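PDB 2FP3: caspase Nc from Drosophila melanogaster, which acts as an initiator cysteine protease of fruit-fly apoptosis, helping to set off the cascade of caspases that carry out programmed cell death. Local coordinates for residues F111-L114 / L115-T119; D156-K159 / I160-H163; H163-T166 / A167-P170. The protein carries 2 engineered substitutions. One frame throughout, in Å; residues are numbered along the deposited sequence.

Contact 1. Residues F111-L114 / L115-T119; sequences FFKL and LTMVT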
ATOM      1  N   PHE A 111      14.623  -7.370  -3.667  1.00 51.74           N
ATOM      2  CA  PHE A 111      13.405  -6.988  -2.975  1.00 50.60           C
ATOM      3  C   PHE A 111      13.482  -7.162  -1.473  1.00 49.90           C
ATOM      4  O   PHE A 111      13.206  -6.231  -0.726  1.00 50.41           O
ATOM      5  CB  PHE A 111      12.205  -7.782  -3.484  1.00 49.05           C
ATOM      6  CG  PHE A 111      10.938  -7.455  -2.758  1.00 46.71           C
ATOM      7  CD1 PHE A 111      10.336  -6.215  -2.923  1.00 45.69           C
ATOM      8  CD2 PHE A 111      10.411  -8.335  -1.831  1.00 46.99           C
ATOM      9  CE1 PHE A 111       9.240  -5.853  -2.168  1.00 45.49           C
ATOM     10  CE2 PHE A 111       9.314  -7.982  -1.070  1.00 46.37           C
ATOM     11  CZ  PHE A 111       8.725  -6.735  -1.237  1.00 45.95           C
ATOM     12  N   PHE A 112      13.839  -8.365  -1.035  1.00 51.53           N
ATOM     13  CA  PHE A 112      13.934  -8.656   0.390  1.00 53.54           C
ATOM     14  C   PHE A 112      15.066  -7.923   1.091  1.00 52.85           C
ATOM     15  O   PHE A 112      15.066  -7.804   2.315  1.00 52.13           O
ATOM     16  CB  PHE A 112      14.076 -10.162   0.626  1.00 54.69           C
ATOM     17  CG  PHE A 112      12.794 -10.917   0.462  1.00 57.82           C
ATOM     18  CD1 PHE A 112      12.490 -11.550  -0.737  1.00 59.53           C
ATOM     19  CD2 PHE A 112      11.865 -10.961   1.499  1.00 58.57           C
ATOM     20  CE1 PHE A 112      11.275 -12.220  -0.905  1.00 60.90           C
ATOM     21  CE2 PHE A 112      10.650 -11.627   1.344  1.00 59.91           C
ATOM     22  CZ  PHE A 112      10.354 -12.256   0.138  1.00 60.40           C
ATOM     23  N   LYS A 113      16.040  -7.450   0.326  1.00 56.72           N
ATOM     24  CA  LYS A 113      17.137  -6.726   0.931  1.00 62.71           C
ATOM     25  C   LYS A 113      16.660  -5.297   1.158  1.00 54.99           C
ATOM     26  O   LYS A 113      16.922  -4.713   2.210  1.00 52.91           O
ATOM     27  CB  LYS A 113      18.376  -6.750   0.031  1.00 79.68           C
ATOM     28  CG  LYS A 113      19.614  -6.155   0.696  1.00104.00           C
ATOM     29  CD  LYS A 113      20.883  -6.412  -0.107  1.00122.79           C
ATOM     30  CE  LYS A 113      22.109  -5.847   0.606  1.00133.51           C
ATOM     31  NZ  LYS A 113      23.384  -6.200  -0.082  1.00141.06           N
ATOM     32  N   LEU A 114      15.951  -4.745   0.176  1.00 49.43           N
ATOM     33  CA  LEU A 114      15.419  -3.388   0.281  1.00 48.98           C
ATOM     34  C   LEU A 114      14.461  -3.310   1.460  1.00 45.34           C
ATOM     35  O   LEU A 114      14.527  -2.400   2.278  1.00 38.89           O
ATOM     36  CB  LEU A 114      14.626  -3.008  -0.971  1.00 53.52           C
ATOM     37  CG  LEU A 114      15.304  -2.962  -2.332  1.00 62.75           C
ATOM     38  CD1 LEU A 114      14.269  -2.525  -3.358  1.00 66.53           C
ATOM     39  CD2 LEU A 114      16.493  -2.002  -2.307  1.00 67.17           C
ATOM     40  N   LEU A 115      13.556  -4.280   1.510  1.00 40.87           N
ATOM     41  CA  LEU A 115      12.547  -4.354   2.547  1.00 44.66           C
ATOM     42  C   LEU A 115      13.173  -4.304   3.927  1.00 47.19           C
ATOM     43  O   LEU A 115      12.766  -3.506   4.778  1.00 45.60           O
ATOM     44  CB  LEU A 115      11.725  -5.634   2.372  1.00 41.78           C
ATOM     45  CG  LEU A 115      10.644  -5.954   3.404  1.00 42.18           C
ATOM     46  CD1 LEU A 115       9.679  -4.787   3.570  1.00 39.63           C
ATOM     47  CD2 LEU A 115       9.904  -7.194   2.942  1.00 42.94           C
ATOM     48  N   THR A 116      14.178  -5.147   4.135  1.00 45.56           N
ATOM     49  CA  THR A 116      14.867  -5.212   5.415  1.00 43.93           C
ATOM     50  C   THR A 116      15.575  -3.907   5.745  1.00 44.24           C
ATOM     51  O   THR A 116      15.552  -3.448   6.887  1.00 48.05           O
ATOM     52  CB  THR A 116      15.906  -6.338   5.419  1.00 45.63           C
ATOM     53  OG1 THR A 116      15.271  -7.571   5.050  1.00 42.94           O
ATOM     54  CG2 THR A 116      16.530  -6.472   6.793  1.00 39.35           C
ATOM     55  N   MET A 117      16.208  -3.322   4.738  1.00 44.62           N
ATOM     56  CA  MET A 117      16.938  -2.076   4.896  1.00 44.62           C
ATOM     57  C   MET A 117      15.965  -0.962   5.307  1.00 43.30           C
ATOM     58  O   MET A 117      16.269  -0.093   6.133  1.00 37.99           O
ATOM     59  CB  MET A 117      17.598  -1.724   3.563  1.00 51.33           C
ATOM     60  CG  MET A 117      18.966  -1.083   3.660  1.00 66.11           C
ATOM     61  SD  MET A 117      19.610  -0.690   2.008  1.00 76.95           S
ATOM     62  CE  MET A 117      19.953  -2.336   1.359  1.00 80.94           C
ATOM     63  N   VAL A 118      14.782  -0.997   4.716  1.00 38.74           N
ATOM     64  CA  VAL A 118      13.781   0.002   5.002  1.00 39.37           C
ATOM     65  C   VAL A 118      13.171  -0.185   6.384  1.00 41.40           C
ATOM     66  O   VAL A 118      13.142   0.758   7.177  1.00 43.68           O
ATOM     67  CB  VAL A 118      12.695  -0.005   3.910  1.00 39.11           C
ATOM     68  CG1 VAL A 118      11.499   0.823   4.346  1.00 36.62           C
ATOM     69  CG2 VAL A 118      13.289   0.558   2.615  1.00 34.57           C
ATOM     70  N   THR A 119      12.716  -1.398   6.693  1.00 42.18           N
ATOM     71  CA  THR A 119      12.098  -1.640   7.989  1.00 39.24           C
ATOM     72  C   THR A 119      13.080  -1.521   9.139  1.00 39.31           C
ATOM     73  O   THR A 119      12.675  -1.296  10.274  1.00 37.92           O
ATOM     74  CB  THR A 119      11.377  -3.006   8.039  1.00 39.11           C
ATOM     75  OG1 THR A 119      12.211  -4.025   7.473  1.00 42.37           O
ATOM     76  CG2 THR A 119      10.082  -2.937   7.248  1.00 41.03           C
TER
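Phe111 and Leu115 stand one turn apart on helix 108-119, and their side chains slant across each other: ring atom CE2 of Phe111 lies 4.1 Å from CD2 of Leu115. Both side chains leave the backbone with CG anti to N (chi1 178° and 177°), which leads them the same way off the helix. The Phe112 ring approaches that methyl more loosely and has CD2 of Phe111 over one face, near the rim. Phe111 and Leu115 face the central caspase sheet, on Val67, Leu134 and Leu65, whereas Phe112 turns to Lys159 and Ile160 of helix 157-162. Elsewhere round the helix, Lys113 crosses Met117, whose bend at chi3 brings CE to 3.9 Å from Lys113 CG; the lysine is poorly ordered, which makes this crossing less sure. Thr116 turns its hydroxyl back on the preceding turn: OG1 donates to Phe112 O over 2.8 Å, almost straight in line with the carbonyl, while Thr116 N makes a weak bond of 3.3 Å to the same Phe112 O. Firmer backbone bonds follow from Met117 N to Lys113 O and from Val118 N to Leu114 O (2.8 Å). The chemistry is that of an amphipathic helix, apolar against the sheet, with the hydroxyl of Thr116 spent on a main-chain oxygen.

Contact 2. Residues D156-K159 / I160-H163; sequences DMQK and IKDH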
ATOM      1  N   ASP A 156       6.288 -16.876  -2.070  1.00 66.53           N
ATOM      2  CA  ASP A 156       5.002 -16.999  -1.394  1.00 68.36           C
ATOM      3  C   ASP A 156       4.715 -15.647  -0.763  1.00 65.69           C
ATOM      4  O   ASP A 156       5.528 -15.133   0.003  1.00 62.56           O
ATOM      5  CB  ASP A 156       5.053 -18.051  -0.280  1.00 76.94           C
ATOM      6  CG  ASP A 156       4.789 -19.457  -0.778  1.00 86.18           C
ATOM      7  OD1 ASP A 156       4.694 -20.374   0.065  1.00 92.00           O
ATOM      8  OD2 ASP A 156       4.675 -19.652  -2.005  1.00 93.33           O
ATOM      9  N   MET A 157       3.567 -15.062  -1.076  1.00 63.23           N
ATOM     10  CA  MET A 157       3.241 -13.774  -0.491  1.00 62.75           C
ATOM     11  C   MET A 157       3.298 -13.898   1.026  1.00 59.55           C
ATOM     12  O   MET A 157       3.522 -12.921   1.740  1.00 60.70           O
ATOM     13  CB  MET A 157       1.861 -13.311  -0.936  1.00 66.31           C
ATOM     14  CG  MET A 157       1.611 -11.867  -0.587  1.00 71.14           C
ATOM     15  SD  MET A 157       0.419 -11.128  -1.670  1.00 76.53           S
ATOM     16  CE  MET A 157      -1.109 -11.569  -0.816  1.00 78.05           C
ATOM     17  N   GLN A 158       3.093 -15.111   1.514  1.00 57.87           N
ATOM     18  CA  GLN A 158       3.157 -15.365   2.941  1.00 58.33           C
ATOM     19  C   GLN A 158       4.538 -14.919   3.425  1.00 53.89           C
ATOM     20  O   GLN A 158       4.663 -14.285   4.465  1.00 50.70           O
ATOM     21  CB  GLN A 158       2.973 -16.860   3.219  1.00 60.58           C
ATOM     22  CG  GLN A 158       1.720 -17.212   3.995  1.00 71.66           C
ATOM     23  CD  GLN A 158       1.712 -16.628   5.393  1.00 76.84           C
ATOM     24  OE1 GLN A 158       1.514 -15.429   5.575  1.00 80.07           O
ATOM     25  NE2 GLN A 158       1.936 -17.478   6.392  1.00 80.50           N
ATOM     26  N   LYS A 159       5.568 -15.263   2.661  1.00 53.09           N
ATOM     27  CA  LYS A 159       6.936 -14.895   3.006  1.00 58.25           C
ATOM     28  C   LYS A 159       6.964 -13.394   3.258  1.00 54.61           C
ATOM     29  O   LYS A 159       7.360 -12.940   4.331  1.00 53.87           O
ATOM     30  CB  LYS A 159       7.890 -15.243   1.855  1.00 67.39           C
ATOM     31  CG  LYS A 159       9.374 -14.994   2.139  1.00 80.29           C
ATOM     32  CD  LYS A 159      10.043 -16.164   2.865  1.00 90.30           C
ATOM     33  CE  LYS A 159       9.494 -16.380   4.272  1.00 96.18           C
ATOM     34  NZ  LYS A 159      10.161 -17.518   4.971  1.00 98.84           N
ATOM     35  N   ILE A 160       6.525 -12.636   2.260  1.00 49.13           N
ATOM     36  CA  ILE A 160       6.481 -11.192   2.352  1.00 45.78           C
ATOM     37  C   ILE A 160       5.749 -10.709   3.612  1.00 45.07           C
ATOM     38  O   ILE A 160       6.280  -9.895   4.360  1.00 44.96           O
ATOM     39  CB  ILE A 160       5.807 -10.599   1.105  1.00 44.03           C
ATOM     40  CG1 ILE A 160       6.544 -11.078  -0.142  1.00 41.40           C
ATOM     41  CG2 ILE A 160       5.823  -9.080   1.169  1.00 39.95           C
ATOM     42  CD1 ILE A 160       5.972 -10.546  -1.444  1.00 42.54           C
ATOM     43  N   LYS A 161       4.540 -11.203   3.854  1.00 45.80           N
ATOM     44  CA  LYS A 161       3.796 -10.781   5.039  1.00 48.73           C
ATOM     45  C   LYS A 161       4.578 -11.065   6.316  1.00 49.99           C
ATOM     46  O   LYS A 161       4.699 -10.200   7.186  1.00 50.18           O
ATOM     47  CB  LYS A 161       2.447 -11.504   5.129  1.00 49.49           C
ATOM     48  CG  LYS A 161       1.507 -11.235   3.977  1.00 53.01           C
ATOM     49  CD  LYS A 161       0.232 -12.044   4.101  1.00 54.82           C
ATOM     50  CE  LYS A 161      -0.620 -11.877   2.856  1.00 57.65           C
ATOM     51  NZ  LYS A 161      -1.950 -12.531   2.983  1.00 62.02           N
ATOM     52  N   ASP A 162       5.101 -12.283   6.415  1.00 52.90           N
ATOM     53  CA  ASP A 162       5.853 -12.726   7.581  1.00 58.29           C
ATOM     54  C   ASP A 162       6.992 -11.801   7.956  1.00 54.27           C
ATOM     55  O   ASP A 162       7.400 -11.742   9.116  1.00 52.22           O
ATOM     56  CB  ASP A 162       6.379 -14.140   7.344  1.00 71.22           C
ATOM     57  CG  ASP A 162       5.289 -15.192   7.460  1.00 84.29           C
ATOM     58  OD1 ASP A 162       4.171 -14.959   6.952  1.00 91.01           O
ATOM     59  OD2 ASP A 162       5.551 -16.257   8.057  1.00 92.14           O
ATOM     60  N   HIS A 163       7.507 -11.068   6.982  1.00 48.48           N
ATOM     61  CA  HIS A 163       8.589 -10.153   7.275  1.00 45.19           C
ATOM     62  C   HIS A 163       8.166  -9.132   8.326  1.00 43.98           C
ATOM     63  O   HIS A 163       9.000  -8.584   9.041  1.00 43.94           O
ATOM     64  CB  HIS A 163       9.033  -9.425   6.011  1.00 43.74           C
ATOM     65  CG  HIS A 163      10.126  -8.435   6.256  1.00 46.35           C
ATOM     66  ND1 HIS A 163       9.881  -7.102   6.504  1.00 47.64           N
ATOM     67  CD2 HIS A 163      11.466  -8.601   6.378  1.00 45.27           C
ATOM     68  CE1 HIS A 163      11.021  -6.490   6.771  1.00 47.73           C
ATOM     69  NE2 HIS A 163      11.998  -7.377   6.702  1.00 46.24           N
TER
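Met157 and Lys161 share both a backbone bond and a side-chain contact: Lys161 N donates to Met157 O over 2.9 Å, and CE of Lys161 lies 3.7 Å from CE of Met157. Extended beyond CG, the lysine carries NZ past the methionine methyl to a hydrogen bond with Tyr237 OH on strand 233-237, so its ammonium finds its partner outside the helix. Asp162 N is satisfied by Gln158 O at 2.8 Å, with an N-H...O angle of 171°. Farther along, the bond from His163 N to Lys159 O is weak (3.2 Å), and His163 N also reaches Ile160 O. Asp156 holds the N-cap position, yet its carboxylate makes no capping bond. Met157 bonds to Glu145 through its backbone, and its side chain is about 5 Å from that of Ala184, an engineered residue at the position inferred to be in the active site. The amide of Gln158 and carboxylate of Asp162 stand 73° apart. OD1 of Asp162 lies 2.6 Å from Gln158 O and 3.0 Å from Gln158 OE1; this crowding of oxygens may raise the carboxylate's proton affinity, if the amide is placed correctly, an effect that Lys159, its NZ 5.7 Å from OD2 of Asp162, might partly offset.

Contact 3. Residues H163-T166 / A167-P170; sequences HFQT and AKCP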
ATOM      1  N   HIS A 163       7.507 -11.068   6.982  1.00 48.48           N
ATOM      2  CA  HIS A 163       8.589 -10.153   7.275  1.00 45.19           C
ATOM      3  C   HIS A 163       8.166  -9.132   8.326  1.00 43.98           C
ATOM      4  O   HIS A 163       9.000  -8.584   9.041  1.00 43.94           O
ATOM      5  CB  HIS A 163       9.033  -9.425   6.011  1.00 43.74           C
ATOM      6  CG  HIS A 163      10.126  -8.435   6.256  1.00 46.35           C
ATOM      7  ND1 HIS A 163       9.881  -7.102   6.504  1.00 47.64           N
ATOM      8  CD2 HIS A 163      11.466  -8.601   6.378  1.00 45.27           C
ATOM      9  CE1 HIS A 163      11.021  -6.490   6.771  1.00 47.73           C
ATOM     10  NE2 HIS A 163      11.998  -7.377   6.702  1.00 46.24           N
ATOM     11  N   PHE A 164       6.862  -8.896   8.436  1.00 42.71           N
ATOM     12  CA  PHE A 164       6.354  -7.912   9.378  1.00 42.17           C
ATOM     13  C   PHE A 164       5.984  -8.431  10.753  1.00 43.28           C
ATOM     14  O   PHE A 164       5.304  -7.745  11.508  1.00 43.61           O
ATOM     15  CB  PHE A 164       5.180  -7.165   8.748  1.00 39.14           C
ATOM     16  CG  PHE A 164       5.567  -6.387   7.522  1.00 37.43           C
ATOM     17  CD1 PHE A 164       5.988  -5.065   7.625  1.00 36.00           C
ATOM     18  CD2 PHE A 164       5.575  -7.001   6.266  1.00 36.37           C
ATOM     19  CE1 PHE A 164       6.415  -4.358   6.492  1.00 35.47           C
ATOM     20  CE2 PHE A 164       5.999  -6.306   5.124  1.00 34.14           C
ATOM     21  CZ  PHE A 164       6.420  -4.983   5.239  1.00 34.51           C
ATOM     22  N   GLN A 165       6.434  -9.636  11.090  1.00 48.61           N
ATOM     23  CA  GLN A 165       6.173 -10.180  12.424  1.00 54.44           C
ATOM     24  C   GLN A 165       7.010  -9.338  13.395  1.00 52.44           C
ATOM     25  O   GLN A 165       8.112  -8.897  13.049  1.00 48.26           O
ATOM     26  CB  GLN A 165       6.598 -11.647  12.500  1.00 64.93           C
ATOM     27  CG  GLN A 165       8.016 -11.909  12.010  1.00 82.63           C
ATOM     28  CD  GLN A 165       8.445 -13.351  12.197  1.00 91.55           C
ATOM     29  OE1 GLN A 165       8.558 -13.835  13.325  1.00 97.15           O
ATOM     30  NE2 GLN A 165       8.684 -14.045  11.092  1.00 97.13           N
ATOM     31  N   THR A 166       6.490  -9.115  14.597  1.00 52.42           N
ATOM     32  CA  THR A 166       7.181  -8.302  15.596  1.00 59.98           C
ATOM     33  C   THR A 166       8.672  -8.618  15.729  1.00 57.26           C
ATOM     34  O   THR A 166       9.492  -7.722  15.925  1.00 56.48           O
ATOM     35  CB  THR A 166       6.533  -8.457  16.977  1.00 63.41           C
ATOM     36  OG1 THR A 166       6.848  -9.748  17.508  1.00 71.21           O
ATOM     37  CG2 THR A 166       5.026  -8.326  16.868  1.00 68.29           C
ATOM     38  N   ALA A 167       9.025  -9.894  15.627  1.00 54.82           N
ATOM     39  CA  ALA A 167      10.420 -10.283  15.740  1.00 54.73           C
ATOM     40  C   ALA A 167      11.287  -9.587  14.698  1.00 55.10           C
ATOM     41  O   ALA A 167      12.330  -9.013  15.026  1.00 55.70           O
ATOM     42  CB  ALA A 167      10.556 -11.790  15.600  1.00 54.99           C
ATOM     43  N   LYS A 168      10.861  -9.635  13.441  1.00 55.03           N
ATOM     44  CA  LYS A 168      11.630  -9.023  12.364  1.00 54.70           C
ATOM     45  C   LYS A 168      11.465  -7.512  12.241  1.00 52.58           C
ATOM     46  O   LYS A 168      12.373  -6.828  11.781  1.00 51.84           O
ATOM     47  CB  LYS A 168      11.281  -9.688  11.034  1.00 59.20           C
ATOM     48  CG  LYS A 168      11.602 -11.171  10.988  1.00 67.74           C
ATOM     49  CD  LYS A 168      11.170 -11.782   9.662  1.00 77.80           C
ATOM     50  CE  LYS A 168      11.380 -13.297   9.621  1.00 81.64           C
ATOM     51  NZ  LYS A 168      10.776 -13.900   8.392  1.00 84.30           N
ATOM     52  N   CYS A 169      10.314  -6.984  12.648  1.00 49.52           N
ATOM     53  CA  CYS A 169      10.088  -5.549  12.553  1.00 46.47           C
ATOM     54  C   CYS A 169       9.832  -4.874  13.881  1.00 46.36           C
ATOM     55  O   CYS A 169       8.766  -4.304  14.109  1.00 46.60           O
ATOM     56  CB  CYS A 169       8.947  -5.242  11.590  1.00 43.57           C
ATOM     57  SG  CYS A 169       9.410  -5.456   9.881  1.00 42.34           S
ATOM     58  N   PRO A 170      10.844  -4.886  14.759  1.00 42.51           N
ATOM     59  CA  PRO A 170      10.756  -4.278  16.088  1.00 40.38           C
ATOM     60  C   PRO A 170      10.199  -2.863  16.000  1.00 42.94           C
ATOM     61  O   PRO A 170       9.378  -2.453  16.824  1.00 43.23           O
ATOM     62  CB  PRO A 170      12.204  -4.276  16.565  1.00 38.09           C
ATOM     63  CG  PRO A 170      12.842  -5.391  15.799  1.00 37.70           C
ATOM     64  CD  PRO A 170      12.232  -5.280  14.445  1.00 39.89           C
TER
HETATM   65  O   HOH W   1       7.184 -12.399  15.786  1.00 68.81           O
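With chi1 at 51°, Gln165 wedges CG between its own backbone N and carbonyl carbon, and from there the straight remainder of the side chain runs to Lys168. The lysine takes the more usual rotamer, CG opposite the carbonyl carbon (chi1 -61°), and is likewise extended, so the two chains cross at a slant: CG of Gln165 meets CG of Lys168 at 3.8 Å, and farther out NE2 of Gln165 comes to 3.2 Å from CE of Lys168. NE2 and the ammonium are both donors and make no bond with each other; the amide N-H instead goes back to Asp162 O in helix 157-162. The other end of the amide turns to water: OE1 of Gln165 accepts from water 1, which in turn takes the N-H of Ala167 at 3.1 Å. One carbonyl closes the turn. Gln165 O receives Cys169 N in the carbonyl plane over 2.9 Å, with an N-H...O angle of 159°, and it also takes a weak bond from Lys168 N. This is an alpha-turn, a single helical turn in the loop that leads from helix 157-162 to strand 177-181 of the caspase sheet. It places Cys169 with its sulfur facing inward, on the same side of the Phe164 ring as His163. SG of Cys169 lies 4.1 Å from CD1 of Phe164, an oblique sulfur-aromatic contact, and it also sits obliquely to the His163 imidazole, 4.2 Å from the ring centroid. Phe164 itself packs on Phe130 and Leu179 of neighbouring strands, while Thr119 of helix 108-119 borders the sulfur. On the outer side Thr166 and Ala167 are exposed, and Pro170 brings CD to 4.0 Å from Thr166 O, where its nitrogen has no hydrogen to offer.

In the fold
The three contacts form one patch on the same flank of the caspase sheet, each mixing buried and exposed residues. Contact 1 belongs to helix 108-119, contact 2 to helix 157-162, and contact 3 to the loop that follows, sharing His163 with contact 2. That histidine packs against Leu115 and Thr116, while Phe112 CZ meets Lys159 CG at 3.5 Å, so helix 108-119 meets helix 157-162 at Phe112 and the residue that follows it at His163. The inner face of contact 1 is hydrocarbon, from Phe111, Leu115 and Val118. Contact 2 adds charged and amide groups and lies nearest the active-site position, whereas contacts 1 and 3 are away from it. Contact 3 replaces regular helix bonds with a single turn, a water and a buried sulfur among rings.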